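Endoglucanase FnCel5A (Fervidobacterium nodosum, PDB 3NCO) probably hydrolyses beta-1,4-glucosidic bonds in cellulose as an endoglucanase of glycoside hydrolase family 5. Local coordinates at residues 151-154 / 155-158. Numbering follows the deposited sequence.
With PO4 (phosphate ion), chain E.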
loop_
_atom_site.group_PDB
_atom_site.type_symbol
_atom_site.label_atom_id
_atom_site.label_comp_id
_atom_site.label_asym_id
_atom_site.label_seq_id
_atom_site.Cartn_x
_atom_site.Cartn_y
_atom_site.Cartn_z
ATOM N N PRO A 151 1.888 2.696 -17.943
ATOM C CA PRO A 151 3.238 2.968 -17.427
ATOM C C PRO A 151 3.810 4.281 -17.976
ATOM O O PRO A 151 4.385 5.072 -17.234
ATOM C CB PRO A 151 4.037 1.727 -17.913
ATOM C CG PRO A 151 3.021 0.611 -17.848
ATOM C CD PRO A 151 1.735 1.299 -18.396
ATOM N N THR A 152 3.623 4.539 -19.263
ATOM C CA THR A 152 4.066 5.811 -19.855
ATOM C C THR A 152 3.420 7.047 -19.247
ATOM O O THR A 152 4.111 8.028 -18.943
ATOM C CB THR A 152 3.853 5.737 -21.385
ATOM O OG1 THR A 152 4.630 4.653 -21.905
ATOM C CG2 THR A 152 4.178 7.061 -22.132
ATOM N N LYS A 153 2.103 7.032 -19.097
ATOM C CA LYS A 153 1.405 8.200 -18.537
ATOM C C LYS A 153 1.802 8.366 -17.092
ATOM O O LYS A 153 1.930 9.487 -16.592
ATOM C CB LYS A 153 -0.101 7.954 -18.582
ATOM C CG LYS A 153 -0.670 7.934 -20.004
ATOM C CD LYS A 153 -0.841 9.326 -20.617
ATOM C CE LYS A 153 -1.653 9.325 -21.933
ATOM N NZ LYS A 153 -1.403 10.721 -22.455
ATOM N N TRP A 154 1.961 7.245 -16.394
ATOM C CA TRP A 154 2.351 7.342 -15.007
ATOM C C TRP A 154 3.746 7.891 -14.869
ATOM O O TRP A 154 4.003 8.677 -13.970
ATOM C CB TRP A 154 2.238 5.964 -14.403
ATOM C CG TRP A 154 2.720 5.816 -13.044
ATOM C CD1 TRP A 154 3.659 4.918 -12.650
ATOM C CD2 TRP A 154 2.281 6.528 -11.852
ATOM N NE1 TRP A 154 3.859 5.022 -11.281
ATOM C CE2 TRP A 154 2.996 5.960 -10.764
ATOM C CE3 TRP A 154 1.308 7.502 -11.595
ATOM C CZ2 TRP A 154 2.835 6.404 -9.430
ATOM C CZ3 TRP A 154 1.114 7.933 -10.252
ATOM C CH2 TRP A 154 1.911 7.396 -9.203
ATOM N N ASN A 155 4.649 7.494 -15.750
ATOM C CA ASN A 155 6.020 7.936 -15.666
ATOM C C ASN A 155 6.038 9.449 -15.893
ATOM O O ASN A 155 6.937 10.156 -15.402
ATOM C CB ASN A 155 6.854 7.237 -16.761
ATOM C CG ASN A 155 7.304 5.873 -16.334
ATOM O OD1 ASN A 155 7.403 5.630 -15.153
ATOM N ND2 ASN A 155 7.537 4.982 -17.265
ATOM N N GLU A 156 5.054 9.930 -16.652
ATOM C CA GLU A 156 4.935 11.364 -16.926
ATOM C C GLU A 156 4.299 12.143 -15.776
ATOM O O GLU A 156 4.713 13.282 -15.455
ATOM C CB GLU A 156 4.175 11.632 -18.238
ATOM C CG GLU A 156 4.942 11.042 -19.466
ATOM C CD GLU A 156 4.126 10.916 -20.786
ATOM O OE1 GLU A 156 4.780 10.689 -21.853
ATOM O OE2 GLU A 156 2.874 10.987 -20.772
ATOM N N LEU A 157 3.281 11.517 -15.160
ATOM C CA LEU A 157 2.501 12.136 -14.120
ATOM C C LEU A 157 3.146 12.222 -12.728
ATOM O O LEU A 157 3.130 13.281 -12.091
ATOM C CB LEU A 157 1.132 11.393 -14.022
ATOM C CG LEU A 157 0.198 11.865 -12.906
ATOM C CD1 LEU A 157 -0.113 13.347 -13.084
ATOM C CD2 LEU A 157 -1.106 11.043 -12.940
ATOM N N TYR A 158 3.638 11.079 -12.221
ATOM C CA TYR A 158 4.108 11.044 -10.858
ATOM C C TYR A 158 5.214 12.079 -10.591
ATOM O O TYR A 158 5.177 12.680 -9.516
ATOM C CB TYR A 158 4.451 9.615 -10.361
ATOM C CG TYR A 158 5.875 9.169 -10.580
ATOM C CD1 TYR A 158 6.201 8.193 -11.552
ATOM C CD2 TYR A 158 6.905 9.694 -9.796
ATOM C CE1 TYR A 158 7.507 7.778 -11.757
ATOM C CE2 TYR A 158 8.227 9.281 -9.980
ATOM C CZ TYR A 158 8.515 8.334 -10.962
ATOM O OH TYR A 158 9.835 7.931 -11.109
HETATM P P PO4 E . 7.980 5.398 -21.243
HETATM O O1 PO4 E . 7.783 3.912 -20.986
HETATM O O2 PO4 E . 9.406 5.705 -21.701
HETATM O O3 PO4 E . 7.008 5.749 -22.369
HETATM O O4 PO4 E . 7.799 6.209 -19.950
HETATM O O HOH W 1 5.409 3.602 -14.916
HETATM O O HOH W 2 1.446 10.410 -23.080
#
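W154 and Y158 meet one turn apart in the first turns of helix 151-168, which links strands 137-140 and 174-177 of the TIM barrel. This is the tight, buried side. CB of Y158 sits over one face of the indole, 3.6 Å from the centroid of its six-membered ring, as a CH-pi contact. The Y158 ring lies oblique to the indole five-membered ring, planes at 47°. CG of W154 is anti to the backbone N (chi1 174°), which lays the indole beneath Y158. There NE1 donates a hydrogen bond to D177 O, and the W154 side chain also touches I141 and P145. With an alanine in place of W154, Y158 CB would probably lose the ring face it rests on, and the D177 carbonyl its indole donor. Y158 N also hydrogen-bonds to W154 O at 3.0 Å, nearly straight at 173°.

T152 and E156 form the exposed, wetter side. K153 NZ and E156 OE2 stand 4.6 Å apart, bridged by a water hydrogen-bonded to both; K153 also forms a salt bridge with D113. A phosphate ion, probably from the crystallisation liquor, accepts hydrogen bonds from T152 OG1 to its O3 (2.7 Å) and from N155 ND2 to its O4 (3.0 Å). N155 itself is tethered: OD1 accepts from K191 N, and ND2 donates to E189 O. The helix start thus joins an aromatic face to a polar one, where uncharged donors can take up an anion from the medium and water mediates between opposite charges.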